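Local coordinates for phospholipase C-beta (PLC-beta) (Sepia officinalis, PDB 3QR0), which belongs to the phosphoinositide-specific phospholipase C family and carries a calcium ion in its TIM-barrel-like X/Y domain, alongside PH, EF-hand and C2 modules, at residues S336-T348 / T569-S581. Sequence-based numbering, arbitrary orientation.
Sequences SSHNTYLTGHQLT and TRIYPKGTRVDSS. With CA (calcium ion), chain B.
H345 and Q346 run beside V578 and D579, the backbones tied by Q346 N donating to V578 O (2.9 Å), while farther along H338 faces the end of strand 569-572. The carbonyl of V578 has a second neighbour, for its oxygen sits 3.2 Å above the centre of the H345 imidazole; that ring is steadied by L347 N, which donates to H345 ND1. Small and hydroxylated, S580 suits a tight polar joint: its OG donates to G344 O at 2.6 Å and accepts from Q346 NE2 at 2.9 Å, the latter nearly straight (170°) and in the amide plane. Glutamine fits here because its amide works both ways. With the chain bent at chi2 (-69°), NE2 grips S580 while OE1 accepts from N339 ND2 at 3.1 Å, in the carbonyl plane. N339 in turn gives OD1 to the calcium ion (2.3 Å), shared with E368, D370 and E417. L347 CD1 packs against V578 CG1, an apolar touch beside the H345 ring. Nearer strand 569-572, P573 lays CG over one face of H338 in a CH-pi contact, and N339 CG lies over the opposite face. CG of H338 is anti to its own N (chi1 171°), which swings the ring toward P573; N599 bonds ND1, and NE2 meets a calcium-bound water. R570 NE reaches S337 O through a water; S543 and a salt bridge from NH2 to E368 also hold its guanidinium. Q346 is thus a second-shell partner of calcium, and S580 probably fixes its amide from one step further out, consistent with N339 OD1 being turned to the metal.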
loop_
_atom_site.group_PDB
_atom_site.type_symbol
_atom_site.label_atom_id
_atom_site.label_comp_id
_atom_site.label_asym_id
_atom_site.label_seq_id
_atom_site.Cartn_x
_atom_site.Cartn_y
_atom_site.Cartn_z
ATOM N N SER A 336 -9.239 -3.351 -6.281
ATOM C CA SER A 336 -10.478 -2.789 -6.825
ATOM C C SER A 336 -11.096 -1.647 -6.007
ATOM O O SER A 336 -11.188 -1.717 -4.776
ATOM C CB SER A 336 -11.521 -3.896 -6.963
ATOM O OG SER A 336 -11.063 -4.914 -7.833
ATOM N N SER A 337 -11.558 -0.622 -6.726
ATOM C CA SER A 337 -12.146 0.580 -6.146
ATOM C C SER A 337 -13.643 0.695 -6.470
ATOM O O SER A 337 -14.056 0.434 -7.597
ATOM C CB SER A 337 -11.410 1.805 -6.694
ATOM O OG SER A 337 -12.166 2.984 -6.521
ATOM N N HIS A 338 -14.439 1.096 -5.478
ATOM C CA HIS A 338 -15.880 1.355 -5.644
ATOM C C HIS A 338 -16.181 2.862 -5.762
ATOM O O HIS A 338 -15.547 3.669 -5.074
ATOM C CB HIS A 338 -16.657 0.797 -4.440
ATOM C CG HIS A 338 -18.104 1.192 -4.418
ATOM N ND1 HIS A 338 -18.633 2.043 -3.472
ATOM C CD2 HIS A 338 -19.130 0.856 -5.234
ATOM C CE1 HIS A 338 -19.923 2.212 -3.706
ATOM N NE2 HIS A 338 -20.249 1.503 -4.771
ATOM N N ASN A 339 -17.186 3.215 -6.581
ATOM C CA ASN A 339 -17.578 4.623 -6.862
ATOM C C ASN A 339 -16.357 5.528 -6.760
ATOM O O ASN A 339 -16.280 6.432 -5.918
ATOM C CB ASN A 339 -18.716 5.119 -5.940
ATOM C CG ASN A 339 -20.111 4.626 -6.365
ATOM O OD1 ASN A 339 -20.287 4.010 -7.420
ATOM N ND2 ASN A 339 -21.111 4.915 -5.533
ATOM N N THR A 340 -15.408 5.248 -7.641
ATOM C CA THR A 340 -14.058 5.796 -7.595
ATOM C C THR A 340 -14.038 7.321 -7.655
ATOM O O THR A 340 -13.177 7.965 -7.049
ATOM C CB THR A 340 -13.241 5.236 -8.779
ATOM O OG1 THR A 340 -13.393 3.811 -8.824
ATOM C CG2 THR A 340 -11.759 5.602 -8.661
ATOM N N TYR A 341 -14.998 7.880 -8.390
ATOM C CA TYR A 341 -15.159 9.327 -8.549
ATOM C C TYR A 341 -15.402 10.104 -7.246
ATOM O O TYR A 341 -15.135 11.301 -7.194
ATOM C CB TYR A 341 -16.286 9.637 -9.564
ATOM C CG TYR A 341 -17.629 9.040 -9.198
ATOM C CD1 TYR A 341 -18.561 9.777 -8.472
ATOM C CD2 TYR A 341 -17.966 7.741 -9.575
ATOM C CE1 TYR A 341 -19.788 9.239 -8.125
ATOM C CE2 TYR A 341 -19.183 7.192 -9.227
ATOM C CZ TYR A 341 -20.097 7.949 -8.503
ATOM O OH TYR A 341 -21.309 7.415 -8.151
ATOM N N LEU A 342 -15.897 9.435 -6.202
ATOM C CA LEU A 342 -16.224 10.106 -4.940
ATOM C C LEU A 342 -15.011 10.249 -4.020
ATOM O O LEU A 342 -14.275 9.284 -3.785
ATOM C CB LEU A 342 -17.345 9.356 -4.209
ATOM C CG LEU A 342 -18.690 9.333 -4.937
ATOM C CD1 LEU A 342 -19.691 8.446 -4.203
ATOM C CD2 LEU A 342 -19.249 10.747 -5.127
ATOM N N THR A 343 -14.806 11.454 -3.494
ATOM C CA THR A 343 -13.685 11.706 -2.593
ATOM C C THR A 343 -14.100 11.795 -1.127
ATOM O O THR A 343 -13.244 11.967 -0.261
ATOM C CB THR A 343 -12.927 12.977 -2.987
ATOM O OG1 THR A 343 -13.806 14.106 -2.909
ATOM C CG2 THR A 343 -12.371 12.829 -4.404
ATOM N N GLY A 344 -15.400 11.670 -0.850
ATOM C CA GLY A 344 -15.901 11.659 0.525
ATOM C C GLY A 344 -17.210 10.900 0.700
ATOM O O GLY A 344 -17.303 9.719 0.362
ATOM N N HIS A 345 -18.212 11.603 1.224
ATOM C CA HIS A 345 -19.525 11.045 1.551
ATOM C C HIS A 345 -20.273 10.672 0.271
ATOM O O HIS A 345 -20.157 11.367 -0.745
ATOM C CB HIS A 345 -20.310 12.098 2.335
ATOM C CG HIS A 345 -21.486 11.571 3.098
ATOM N ND1 HIS A 345 -22.752 11.494 2.557
ATOM C CD2 HIS A 345 -21.604 11.173 4.388
ATOM C CE1 HIS A 345 -23.592 11.037 3.471
ATOM N NE2 HIS A 345 -22.920 10.833 4.591
ATOM N N GLN A 346 -21.033 9.580 0.323
ATOM C CA GLN A 346 -21.754 9.068 -0.852
ATOM C C GLN A 346 -22.897 9.970 -1.331
ATOM O O GLN A 346 -23.284 9.906 -2.502
ATOM C CB GLN A 346 -22.326 7.673 -0.573
ATOM C CG GLN A 346 -21.294 6.585 -0.300
ATOM C CD GLN A 346 -20.482 6.217 -1.525
ATOM O OE1 GLN A 346 -21.031 5.816 -2.547
ATOM N NE2 GLN A 346 -19.168 6.349 -1.425
ATOM N N LEU A 347 -23.454 10.779 -0.434
ATOM C CA LEU A 347 -24.634 11.590 -0.748
ATOM C C LEU A 347 -24.361 13.086 -0.840
ATOM O O LEU A 347 -25.025 13.777 -1.604
ATOM C CB LEU A 347 -25.734 11.357 0.288
ATOM C CG LEU A 347 -26.173 9.916 0.538
ATOM C CD1 LEU A 347 -27.257 9.901 1.608
ATOM C CD2 LEU A 347 -26.662 9.257 -0.741
ATOM N N THR A 348 -23.399 13.584 -0.061
ATOM C CA THR A 348 -23.130 15.020 0.018
ATOM C C THR A 348 -21.711 15.414 -0.381
ATOM O O THR A 348 -21.343 16.583 -0.257
ATOM C CB THR A 348 -23.366 15.530 1.453
ATOM O OG1 THR A 348 -22.535 14.791 2.360
ATOM C CG2 THR A 348 -24.832 15.358 1.852
ATOM N N THR A 569 -16.131 -12.697 -9.859
ATOM C CA THR A 569 -17.114 -11.985 -9.055
ATOM C C THR A 569 -16.544 -10.639 -8.638
ATOM O O THR A 569 -15.407 -10.548 -8.160
ATOM C CB THR A 569 -17.486 -12.745 -7.763
ATOM O OG1 THR A 569 -17.786 -14.102 -8.070
ATOM C CG2 THR A 569 -18.714 -12.111 -7.086
ATOM N N ARG A 570 -17.339 -9.596 -8.834
ATOM C CA ARG A 570 -17.059 -8.294 -8.251
ATOM C C ARG A 570 -18.035 -8.070 -7.100
ATOM O O ARG A 570 -19.206 -8.418 -7.199
ATOM C CB ARG A 570 -17.204 -7.193 -9.303
ATOM C CG ARG A 570 -16.986 -5.780 -8.778
ATOM C CD ARG A 570 -16.878 -4.775 -9.925
ATOM N NE ARG A 570 -16.665 -3.420 -9.420
ATOM C CZ ARG A 570 -17.628 -2.591 -9.015
ATOM N NH1 ARG A 570 -18.909 -2.946 -9.061
ATOM N NH2 ARG A 570 -17.302 -1.380 -8.566
ATOM N N ILE A 571 -17.543 -7.480 -6.017
ATOM C CA ILE A 571 -18.361 -7.171 -4.846
ATOM C C ILE A 571 -18.292 -5.671 -4.627
ATOM O O ILE A 571 -17.247 -5.066 -4.862
ATOM C CB ILE A 571 -17.822 -7.874 -3.581
ATOM C CG1 ILE A 571 -17.512 -9.350 -3.860
ATOM C CG2 ILE A 571 -18.805 -7.709 -2.410
ATOM C CD1 ILE A 571 -18.731 -10.245 -3.953
ATOM N N TYR A 572 -19.392 -5.054 -4.199
ATOM C CA TYR A 572 -19.355 -3.634 -3.844
ATOM C C TYR A 572 -20.260 -3.320 -2.652
ATOM O O TYR A 572 -21.234 -4.040 -2.402
ATOM C CB TYR A 572 -19.685 -2.755 -5.060
ATOM C CG TYR A 572 -21.055 -2.967 -5.635
ATOM C CD1 TYR A 572 -22.126 -2.187 -5.218
ATOM C CD2 TYR A 572 -21.288 -3.943 -6.606
ATOM C CE1 TYR A 572 -23.391 -2.370 -5.736
ATOM C CE2 TYR A 572 -22.560 -4.134 -7.138
ATOM C CZ TYR A 572 -23.607 -3.343 -6.696
ATOM O OH TYR A 572 -24.880 -3.504 -7.202
ATOM N N PRO A 573 -19.931 -2.251 -1.899
ATOM C CA PRO A 573 -20.670 -1.977 -0.668
ATOM C C PRO A 573 -22.131 -1.586 -0.891
ATOM O O PRO A 573 -22.467 -0.949 -1.886
ATOM C CB PRO A 573 -19.886 -0.822 -0.017
ATOM C CG PRO A 573 -19.033 -0.257 -1.089
ATOM C CD PRO A 573 -18.765 -1.368 -2.055
ATOM N N LYS A 574 -22.986 -1.993 0.040
ATOM C CA LYS A 574 -24.406 -1.642 0.017
ATOM C C LYS A 574 -24.641 -0.137 0.177
ATOM O O LYS A 574 -23.814 0.582 0.745
ATOM C CB LYS A 574 -25.161 -2.403 1.116
ATOM C CG LYS A 574 -24.690 -2.104 2.540
ATOM C CD LYS A 574 -25.357 -3.017 3.572
ATOM C CE LYS A 574 -24.624 -2.950 4.905
ATOM N NZ LYS A 574 -25.269 -3.785 5.957
ATOM N N GLY A 575 -25.792 0.317 -0.302
ATOM C CA GLY A 575 -26.147 1.729 -0.296
ATOM C C GLY A 575 -26.291 2.388 1.070
ATOM O O GLY A 575 -26.197 3.618 1.170
ATOM N N THR A 576 -26.518 1.595 2.117
ATOM C CA THR A 576 -26.668 2.137 3.473
ATOM C C THR A 576 -25.358 2.659 4.066
ATOM O O THR A 576 -25.383 3.409 5.046
ATOM C CB THR A 576 -27.269 1.101 4.460
ATOM O OG1 THR A 576 -26.535 -0.128 4.377
ATOM C CG2 THR A 576 -28.730 0.840 4.146
ATOM N N ARG A 577 -24.219 2.269 3.491
ATOM C CA ARG A 577 -22.919 2.794 3.923
ATOM C C ARG A 577 -22.688 4.175 3.315
ATOM O O ARG A 577 -21.733 4.391 2.570
ATOM C CB ARG A 577 -21.789 1.845 3.517
ATOM C CG ARG A 577 -21.848 0.476 4.166
ATOM C CD ARG A 577 -20.744 -0.419 3.623
ATOM N NE ARG A 577 -20.769 -1.758 4.207
ATOM C CZ ARG A 577 -20.248 -2.090 5.387
ATOM N NH1 ARG A 577 -19.644 -1.187 6.158
ATOM N NH2 ARG A 577 -20.338 -3.345 5.805
ATOM N N VAL A 578 -23.568 5.109 3.656
ATOM C CA VAL A 578 -23.563 6.446 3.069
ATOM C C VAL A 578 -22.303 7.253 3.417
ATOM O O VAL A 578 -21.937 8.175 2.682
ATOM C CB VAL A 578 -24.836 7.243 3.461
ATOM C CG1 VAL A 578 -26.081 6.569 2.899
ATOM C CG2 VAL A 578 -24.951 7.416 4.982
ATOM N N ASP A 579 -21.630 6.885 4.512
ATOM C CA ASP A 579 -20.383 7.545 4.926
ATOM C C ASP A 579 -19.129 6.972 4.250
ATOM O O ASP A 579 -17.999 7.348 4.597
ATOM C CB ASP A 579 -20.226 7.502 6.455
ATOM C CG ASP A 579 -20.131 6.077 7.018
ATOM O OD1 ASP A 579 -20.419 5.084 6.302
ATOM O OD2 ASP A 579 -19.777 5.964 8.213
ATOM N N SER A 580 -19.341 6.061 3.297
ATOM C CA SER A 580 -18.276 5.459 2.493
ATOM C C SER A 580 -17.402 4.493 3.290
ATOM O O SER A 580 -16.268 4.200 2.902
ATOM C CB SER A 580 -17.440 6.532 1.779
ATOM O OG SER A 580 -18.285 7.430 1.068
ATOM N N SER A 581 -17.958 3.964 4.380
ATOM C CA SER A 581 -17.301 2.932 5.160
ATOM C C SER A 581 -17.203 1.661 4.318
ATOM O O SER A 581 -17.933 1.496 3.341
ATOM C CB SER A 581 -18.081 2.658 6.450
ATOM O OG SER A 581 -19.370 2.148 6.154
HETATM CA CA CA B . -21.940 3.056 -8.664
HETATM O O HOH W 1 -14.385 -1.641 -9.233
HETATM O O HOH W 2 -22.202 1.496 -6.812
HETATM O O HOH W 3 -23.692 3.764 -7.092
#